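Side-chain contacts in putative acetoin utilization protein, acetoin dehydrogenase (PDB 5AWE), which is of unknown function but, with paired CBS domains and an ACT domain, probably senses a small ligand such as a nucleotide or amino acid: residues Lys96-Met101 with Thr124-Ala129; Leu109-Gly114 with Gly119-Thr124; Ile169-His174 with Gln179-Arg184. All blocks are in the same frame, centred on the assembly; numbering follows the deposited sequence.

Contact 1 (Lys96-Met101 with Thr124-Ala129)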
loop_
_atom_site.group_PDB
_atom_site.type_symbol
_atom_site.label_atom_id
_atom_site.label_comp_id
_atom_site.label_asym_id
_atom_site.label_seq_id
_atom_site.Cartn_x
_atom_site.Cartn_y
_atom_site.Cartn_z
ATOM N N LYS A 96 -5.194 24.979 -32.747
ATOM C CA LYS A 96 -3.972 24.186 -32.793
ATOM C C LYS A 96 -3.882 23.299 -31.552
ATOM O O LYS A 96 -3.479 22.138 -31.628
ATOM C CB LYS A 96 -2.747 25.103 -32.860
ATOM C CG LYS A 96 -1.538 24.468 -33.524
ATOM C CD LYS A 96 -0.282 25.295 -33.275
ATOM C CE LYS A 96 0.824 24.980 -34.280
ATOM N NZ LYS A 96 0.736 25.856 -35.485
ATOM N N ALA A 97 -4.274 23.849 -30.411
ATOM C CA ALA A 97 -4.242 23.098 -29.170
ATOM C C ALA A 97 -5.172 21.898 -29.283
ATOM O O ALA A 97 -4.788 20.777 -28.944
ATOM C CB ALA A 97 -4.661 23.991 -27.995
ATOM N N ALA A 98 -6.390 22.132 -29.767
ATOM C CA ALA A 98 -7.374 21.058 -29.873
ATOM C C ALA A 98 -6.837 19.953 -30.770
ATOM O O ALA A 98 -7.043 18.768 -30.504
ATOM C CB ALA A 98 -8.702 21.592 -30.436
ATOM N N LEU A 99 -6.141 20.355 -31.829
ATOM C CA LEU A 99 -5.584 19.405 -32.775
ATOM C C LEU A 99 -4.531 18.552 -32.096
ATOM O O LEU A 99 -4.570 17.325 -32.190
ATOM C CB LEU A 99 -4.978 20.138 -33.973
ATOM C CG LEU A 99 -5.993 20.579 -35.038
ATOM C CD1 LEU A 99 -5.313 21.460 -36.066
ATOM C CD2 LEU A 99 -6.604 19.350 -35.706
ATOM N N LEU A 100 -3.605 19.201 -31.397
ATOM C CA LEU A 100 -2.564 18.481 -30.679
ATOM C C LEU A 100 -3.154 17.539 -29.633
ATOM O O LEU A 100 -2.736 16.384 -29.525
ATOM C CB LEU A 100 -1.606 19.468 -30.014
ATOM C CG LEU A 100 -0.639 20.162 -30.974
ATOM C CD1 LEU A 100 -0.205 21.482 -30.382
ATOM C CD2 LEU A 100 0.568 19.262 -31.252
HETATM N N MSE A 101 -4.136 18.018 -28.873
HETATM C CA MSE A 101 -4.723 17.203 -27.813
HETATM C C MSE A 101 -5.391 15.953 -28.376
HETATM O O MSE A 101 -5.263 14.874 -27.809
HETATM C CB MSE A 101 -5.746 18.012 -27.003
HETATM C CG MSE A 101 -5.140 19.170 -26.220
HETATM SE SE MSE A 101 -6.266 19.949 -25.034
HETATM C CE MSE A 101 -7.717 20.130 -25.983
ATOM N N THR A 124 -10.806 21.181 -21.207
ATOM C CA THR A 124 -11.998 21.927 -20.825
ATOM C C THR A 124 -11.852 23.411 -21.161
ATOM O O THR A 124 -12.852 24.109 -21.316
ATOM C CB THR A 124 -12.353 21.756 -19.306
ATOM O OG1 THR A 124 -11.383 22.419 -18.488
ATOM C CG2 THR A 124 -12.385 20.275 -18.936
ATOM N N ASP A 125 -10.614 23.890 -21.290
ATOM C CA ASP A 125 -10.387 25.270 -21.723
ATOM C C ASP A 125 -10.763 25.391 -23.195
ATOM O O ASP A 125 -11.414 26.356 -23.605
ATOM C CB ASP A 125 -8.918 25.677 -21.545
ATOM C CG ASP A 125 -8.482 25.724 -20.079
ATOM O OD1 ASP A 125 -9.248 26.224 -19.221
ATOM O OD2 ASP A 125 -7.359 25.256 -19.791
ATOM N N VAL A 126 -10.350 24.400 -23.985
ATOM C CA VAL A 126 -10.660 24.383 -25.407
ATOM C C VAL A 126 -12.166 24.240 -25.585
ATOM O O VAL A 126 -12.754 24.818 -26.494
ATOM C CB VAL A 126 -9.931 23.216 -26.126
ATOM C CG1 VAL A 126 -10.321 23.167 -27.587
ATOM C CG2 VAL A 126 -8.427 23.394 -26.012
ATOM N N LEU A 127 -12.802 23.484 -24.699
ATOM C CA LEU A 127 -14.249 23.345 -24.779
ATOM C C LEU A 127 -14.908 24.695 -24.564
ATOM O O LEU A 127 -15.750 25.115 -25.348
ATOM C CB LEU A 127 -14.757 22.341 -23.741
ATOM C CG LEU A 127 -14.592 20.867 -24.123
ATOM C CD1 LEU A 127 -15.310 19.988 -23.109
ATOM C CD2 LEU A 127 -15.157 20.639 -25.526
ATOM N N ARG A 128 -14.512 25.378 -23.498
ATOM C CA ARG A 128 -15.041 26.705 -23.212
ATOM C C ARG A 128 -14.921 27.606 -24.455
ATOM O O ARG A 128 -15.872 28.292 -24.836
ATOM C CB ARG A 128 -14.278 27.320 -22.028
ATOM C CG ARG A 128 -15.019 28.467 -21.344
ATOM C CD ARG A 128 -14.464 28.770 -19.947
ATOM N NE ARG A 128 -13.138 29.380 -19.996
ATOM C CZ ARG A 128 -12.006 28.711 -19.793
ATOM N NH1 ARG A 128 -12.050 27.409 -19.524
ATOM N NH2 ARG A 128 -10.833 29.335 -19.866
ATOM N N ALA A 129 -13.757 27.577 -25.093
ATOM C CA ALA A 129 -13.487 28.430 -26.245
ATOM C C ALA A 129 -14.471 28.166 -27.385
ATOM O O ALA A 129 -15.044 29.100 -27.948
ATOM C CB ALA A 129 -12.050 28.211 -26.732
#
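Val126 meets Ala98 and Met101 across two helices of one CBS domain, and the contact is apolar throughout. Met101 is deposited as selenomethionine. Its side chain and that of Val126 reach toward each other tip to tip. Met101 CE lies 3.3 Å from Val126 CG2, and the selenium stands farther off. Met101 runs out extended through chi2 and bends only at chi3 (-46°), which turns CE onto the valine. The two branches of Val126 divide the work. Val126 CG2 also meets Ala97 CB, more loosely, at 4.3 Å. Val126 CG1, anti to the backbone N (chi1 177°), packs against Ala98 CB at 3.6 Å. The alanine methyls thus take up the valine branches, and the CA atoms of Ala98 and Val126 are the nearest pair, 6.5 Å apart.

No hydrogen bond crosses between the helices. Arg128 and Asp125 of segment 124-129 pair with each other, in a salt bridge of 3.1 Å from Arg128 NH1 to Asp125 OD1. Asp125 OD1 lies nearly in the guanidinium plane and accepts through its anti lone pair. Asp125 OD2 accepts a hydrogen bond from the backbone N of Thr122, which ties it to the helix start.

Met101 also packs on Leu127 of the second subunit. The segment axes approach to 10.1 Å, with 137° between their N-to-C directions. This is the helix pair of a CBS domain, packed beside its sheet and taking part in the subunit interface.

Contact 2 (Leu109-Gly114 with Gly119-Thr124)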
loop_
_atom_site.group_PDB
_atom_site.type_symbol
_atom_site.label_atom_id
_atom_site.label_comp_id
_atom_site.label_asym_id
_atom_site.label_seq_id
_atom_site.Cartn_x
_atom_site.Cartn_y
_atom_site.Cartn_z
ATOM N N LEU A 109 -1.763 20.648 -22.046
ATOM C CA LEU A 109 -0.718 21.118 -22.941
ATOM C C LEU A 109 0.025 22.313 -22.353
ATOM O O LEU A 109 -0.571 23.359 -22.080
ATOM C CB LEU A 109 -1.356 21.534 -24.268
ATOM C CG LEU A 109 -0.905 20.947 -25.607
ATOM C CD1 LEU A 109 -0.703 19.442 -25.501
ATOM C CD2 LEU A 109 -1.977 21.279 -26.652
ATOM N N PRO A 110 1.333 22.168 -22.126
ATOM C CA PRO A 110 2.069 23.308 -21.575
ATOM C C PRO A 110 2.061 24.421 -22.629
ATOM O O PRO A 110 2.191 24.144 -23.823
ATOM C CB PRO A 110 3.474 22.749 -21.335
ATOM C CG PRO A 110 3.273 21.268 -21.218
ATOM C CD PRO A 110 2.147 20.945 -22.161
ATOM N N VAL A 111 1.895 25.666 -22.201
ATOM C CA VAL A 111 1.890 26.763 -23.153
ATOM C C VAL A 111 3.192 27.530 -23.050
ATOM O O VAL A 111 3.658 27.851 -21.957
ATOM C CB VAL A 111 0.704 27.730 -22.920
ATOM C CG1 VAL A 111 0.729 28.843 -23.965
ATOM C CG2 VAL A 111 -0.617 26.963 -22.990
HETATM N N MSE A 112 3.778 27.809 -24.205
HETATM C CA MSE A 112 5.127 28.347 -24.271
HETATM C C MSE A 112 5.163 29.697 -24.968
HETATM O O MSE A 112 4.278 30.031 -25.753
HETATM C CB MSE A 112 6.040 27.375 -25.027
HETATM C CG MSE A 112 6.073 25.973 -24.440
HETATM SE SE MSE A 112 6.742 25.978 -22.772
HETATM C CE MSE A 112 8.374 26.551 -23.089
ATOM N N GLU A 113 6.196 30.471 -24.666
ATOM C CA GLU A 113 6.678 31.493 -25.586
ATOM C C GLU A 113 8.106 31.126 -25.985
ATOM O O GLU A 113 9.071 31.408 -25.268
ATOM C CB GLU A 113 6.633 32.865 -24.921
ATOM C CG GLU A 113 5.217 33.350 -24.662
ATOM C CD GLU A 113 5.176 34.665 -23.928
ATOM O OE1 GLU A 113 6.242 35.302 -23.803
ATOM O OE2 GLU A 113 4.081 35.060 -23.474
ATOM N N GLY A 114 8.229 30.469 -27.132
ATOM C CA GLY A 114 9.499 29.875 -27.488
ATOM C C GLY A 114 9.960 28.912 -26.412
ATOM O O GLY A 114 9.374 27.847 -26.214
ATOM N N GLY A 119 2.027 29.278 -19.369
ATOM C CA GLY A 119 0.800 28.743 -18.811
ATOM C C GLY A 119 0.470 27.328 -19.249
ATOM O O GLY A 119 1.315 26.595 -19.773
ATOM N N ILE A 120 -0.779 26.939 -19.031
ATOM C CA ILE A 120 -1.207 25.604 -19.388
ATOM C C ILE A 120 -2.648 25.633 -19.904
ATOM O O ILE A 120 -3.504 26.312 -19.337
ATOM C CB ILE A 120 -1.068 24.677 -18.161
ATOM C CG1 ILE A 120 -1.105 23.218 -18.598
ATOM C CG2 ILE A 120 -2.157 24.977 -17.147
ATOM C CD1 ILE A 120 -0.188 22.356 -17.781
ATOM N N ILE A 121 -2.909 24.921 -20.994
ATOM C CA ILE A 121 -4.257 24.876 -21.560
ATOM C C ILE A 121 -4.770 23.437 -21.635
ATOM O O ILE A 121 -4.063 22.526 -22.088
ATOM C CB ILE A 121 -4.297 25.526 -22.973
ATOM C CG1 ILE A 121 -5.739 25.552 -23.500
ATOM C CG2 ILE A 121 -3.391 24.761 -23.929
ATOM C CD1 ILE A 121 -5.935 26.413 -24.756
ATOM N N THR A 122 -5.999 23.229 -21.176
ATOM C CA THR A 122 -6.540 21.879 -21.078
ATOM C C THR A 122 -7.723 21.682 -22.012
ATOM O O THR A 122 -8.172 22.624 -22.675
ATOM C CB THR A 122 -7.004 21.564 -19.645
ATOM O OG1 THR A 122 -8.156 22.356 -19.335
ATOM C CG2 THR A 122 -5.892 21.881 -18.642
ATOM N N VAL A 123 -8.223 20.450 -22.049
ATOM C CA VAL A 123 -9.373 20.106 -22.872
ATOM C C VAL A 123 -10.613 20.901 -22.491
ATOM O O VAL A 123 -11.386 21.285 -23.363
ATOM C CB VAL A 123 -9.700 18.592 -22.802
ATOM C CG1 VAL A 123 -8.645 17.808 -23.558
ATOM C CG2 VAL A 123 -9.748 18.119 -21.347
ATOM N N THR A 124 -10.806 21.181 -21.207
ATOM C CA THR A 124 -11.998 21.927 -20.825
ATOM C C THR A 124 -11.852 23.411 -21.161
ATOM O O THR A 124 -12.852 24.109 -21.316
ATOM C CB THR A 124 -12.353 21.756 -19.306
ATOM O OG1 THR A 124 -11.383 22.419 -18.488
ATOM C CG2 THR A 124 -12.385 20.275 -18.936
#
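Val111, Ile121 and Leu109 share one face of a two-stranded hairpin and bury more surface here than the other residues. Val111 CG2 and Ile121 CG2 meet at 3.7 Å, with the two side chains crossing at a slant. Val111 CG1 is anti to the backbone N (chi1 -179°), which puts CG2 anti to the carbonyl carbon and against Ile121. Val111 CB touches the carbonyl of Gly119. Ile121 CG2 also touches Leu109 CB at 3.8 Å. The rest of Leu109 turns to helix 94-103, where it packs on Leu100 and Met101, while Ile121 reaches Leu94 of the same helix.

The backbones of these residues carry the pairing. Ile121 N gives a nearly straight hydrogen bond to Leu109 O at 3.0 Å. Val111 N binds Gly119 O at 2.7 Å, approaching from well above the carbonyl plane. The return bond from Gly119 N to Val111 O is weak, at 3.4 Å. Between these pairs, Pro110 and Ile120 face the other way as a non-hydrogen-bonded pair, and Ile120 CG1 rests 3.5 Å from Leu109 O.

Thr122 is the N-cap residue of helix 123-133. With helix 94-103 before it, this hairpin and helix form the alpha-beta-beta-alpha part of the beta-alpha-beta-beta-alpha CBS fold.

Contact 3 (Ile169-His174 with Gln179-Arg184)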
loop_
_atom_site.group_PDB
_atom_site.type_symbol
_atom_site.label_atom_id
_atom_site.label_comp_id
_atom_site.label_asym_id
_atom_site.label_seq_id
_atom_site.Cartn_x
_atom_site.Cartn_y
_atom_site.Cartn_z
ATOM N N ILE A 169 -21.306 29.156 -38.344
ATOM C CA ILE A 169 -21.697 28.141 -39.309
ATOM C C ILE A 169 -20.695 27.001 -39.242
ATOM O O ILE A 169 -19.478 27.236 -39.246
ATOM C CB ILE A 169 -21.720 28.719 -40.745
ATOM C CG1 ILE A 169 -22.858 29.734 -40.869
ATOM C CG2 ILE A 169 -21.904 27.607 -41.764
ATOM C CD1 ILE A 169 -22.802 30.567 -42.134
ATOM N N ALA A 170 -21.211 25.775 -39.159
ATOM C CA ALA A 170 -20.380 24.581 -39.286
ATOM C C ALA A 170 -20.905 23.650 -40.379
ATOM O O ALA A 170 -22.119 23.620 -40.666
ATOM C CB ALA A 170 -20.314 23.843 -37.963
ATOM N N THR A 171 -19.987 22.892 -40.985
ATOM C CA THR A 171 -20.354 21.902 -41.999
ATOM C C THR A 171 -20.577 20.535 -41.359
ATOM O O THR A 171 -19.625 19.853 -41.000
ATOM C CB THR A 171 -19.250 21.760 -43.077
ATOM O OG1 THR A 171 -19.036 23.026 -43.703
ATOM C CG2 THR A 171 -19.657 20.745 -44.144
ATOM N N ALA A 172 -21.834 20.132 -41.215
ATOM C CA ALA A 172 -22.124 18.823 -40.637
ATOM C C ALA A 172 -21.696 17.716 -41.589
ATOM O O ALA A 172 -21.289 16.639 -41.151
ATOM C CB ALA A 172 -23.607 18.695 -40.322
ATOM N N ALA A 173 -21.780 17.981 -42.891
ATOM C CA ALA A 173 -21.469 16.960 -43.881
ATOM C C ALA A 173 -21.424 17.500 -45.312
ATOM O O ALA A 173 -22.232 18.354 -45.694
ATOM C CB ALA A 173 -22.493 15.817 -43.787
ATOM N N HIS A 174 -20.471 16.996 -46.093
ATOM C CA HIS A 174 -20.475 17.202 -47.540
ATOM C C HIS A 174 -21.286 16.076 -48.182
ATOM O O HIS A 174 -20.961 14.902 -48.026
ATOM C CB HIS A 174 -19.044 17.191 -48.079
ATOM C CG HIS A 174 -18.152 18.213 -47.444
ATOM N ND1 HIS A 174 -17.487 17.989 -46.256
ATOM C CD2 HIS A 174 -17.814 19.468 -47.831
ATOM C CE1 HIS A 174 -16.780 19.061 -45.939
ATOM N NE2 HIS A 174 -16.961 19.974 -46.878
ATOM N N GLN A 179 -24.101 20.920 -49.375
ATOM C CA GLN A 179 -23.307 21.089 -48.173
ATOM C C GLN A 179 -24.286 21.258 -47.014
ATOM O O GLN A 179 -25.159 22.125 -47.069
ATOM C CB GLN A 179 -22.420 22.326 -48.333
ATOM C CG GLN A 179 -21.487 22.596 -47.180
ATOM C CD GLN A 179 -20.779 23.923 -47.335
ATOM O OE1 GLN A 179 -21.018 24.653 -48.301
ATOM N NE2 GLN A 179 -19.905 24.246 -46.385
ATOM N N ARG A 180 -24.162 20.422 -45.984
ATOM C CA ARG A 180 -25.079 20.492 -44.843
ATOM C C ARG A 180 -24.533 21.326 -43.684
ATOM O O ARG A 180 -23.566 20.940 -43.023
ATOM C CB ARG A 180 -25.424 19.093 -44.329
ATOM C CG ARG A 180 -26.174 19.119 -42.992
ATOM C CD ARG A 180 -26.952 17.849 -42.774
ATOM N NE ARG A 180 -27.901 17.623 -43.857
ATOM C CZ ARG A 180 -28.631 16.521 -43.986
ATOM N NH1 ARG A 180 -28.521 15.542 -43.093
ATOM N NH2 ARG A 180 -29.469 16.393 -45.010
ATOM N N LEU A 181 -25.180 22.462 -43.439
ATOM C CA LEU A 181 -24.681 23.435 -42.477
ATOM C C LEU A 181 -25.445 23.370 -41.163
ATOM O O LEU A 181 -26.673 23.240 -41.146
ATOM C CB LEU A 181 -24.787 24.854 -43.059
ATOM C CG LEU A 181 -24.162 25.050 -44.444
ATOM C CD1 LEU A 181 -24.451 26.458 -44.942
ATOM C CD2 LEU A 181 -22.655 24.786 -44.376
ATOM N N VAL A 182 -24.715 23.464 -40.060
ATOM C CA VAL A 182 -25.339 23.745 -38.778
ATOM C C VAL A 182 -25.066 25.210 -38.474
ATOM O O VAL A 182 -23.911 25.649 -38.396
ATOM C CB VAL A 182 -24.775 22.819 -37.650
ATOM C CG1 VAL A 182 -25.403 23.166 -36.310
ATOM C CG2 VAL A 182 -25.077 21.365 -37.982
HETATM N N MSE A 183 -26.140 25.975 -38.339
HETATM C CA MSE A 183 -26.036 27.427 -38.306
HETATM C C MSE A 183 -26.736 27.916 -37.052
HETATM O O MSE A 183 -27.838 27.476 -36.742
HETATM C CB MSE A 183 -26.701 28.031 -39.558
HETATM C CG MSE A 183 -26.476 29.534 -39.754
HETATM SE SE MSE A 183 -27.534 30.254 -41.058
HETATM C CE MSE A 183 -26.465 31.330 -41.744
ATOM N N ARG A 184 -26.089 28.810 -36.316
ATOM C CA ARG A 184 -26.729 29.413 -35.163
ATOM C C ARG A 184 -27.018 30.865 -35.447
ATOM O O ARG A 184 -26.129 31.621 -35.826
ATOM C CB ARG A 184 -25.846 29.257 -33.919
ATOM C CG ARG A 184 -25.944 27.863 -33.333
ATOM C CD ARG A 184 -24.919 27.590 -32.263
ATOM N NE ARG A 184 -24.982 26.185 -31.854
ATOM C CZ ARG A 184 -25.846 25.697 -30.963
ATOM N NH1 ARG A 184 -26.729 26.497 -30.377
ATOM N NH2 ARG A 184 -25.827 24.408 -30.653
#
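Gln179 crosses Thr171 at about a right angle on one face of an antiparallel hairpin. From CB the chain goes out with CG anti to the backbone N (chi1 -177°), and Gln179 CG passes 4.0 Å from Thr171 CG2. The chain stays extended to Gln179 CD, 4.1 Å from Thr171 OG1. At the tip, Gln179 NE2 donates to Thr171 OG1 at 3.1 Å, with the oxygen almost in the amide plane. Gln179 NE2 also bonds Ile166 O of the second subunit, and Thr171 OG1 bonds Val167 O of that subunit.

Farther along this face, Ile169, Leu181 and Met183 make an apolar patch. Ile169 CG2 touches Leu181 CD2 at 3.9 Å. Ile169 CD1 lies 3.8 Å from CE of Met183, a selenomethionine whose side chain runs alongside.

A classic beta bulge sets two residues, Ala172 and Ala173, opposite the single Arg180. Arg180 O takes a 2.6 Å bond from Ala172 N and a weak one from Ala173 N. Ala172 CB also packs on Arg180 CG, 3.7 Å away, while the arginine tip goes on to a salt bridge with Asp146.

The chemistry implies that the Gln179-Thr171 pair does double duty. It joins the two strands and fixes the ACT-domain sheet to backbone carbonyls of the second subunit.

How the contacts relate
Along the chain, helix 94-103 comes first and strand 108-113 follows after a short loop. Contact 2 closes a tight hairpin between that strand and strand 116-122. Helix 123-133 follows at once and folds back on helix 94-103, so contact 1 closes a wider loop that encloses contact 2. The two share Thr124 and touch directly: Met101 meets Val123, and its selenium lies against the backbone of Thr122. Together they tie sheet to helices in the second CBS domain. Contact 3 comes later, in series, as a hairpin of the ACT domain. It does not touch the others; its centre is about 21 Å from that of contact 1. All three reach the second subunit.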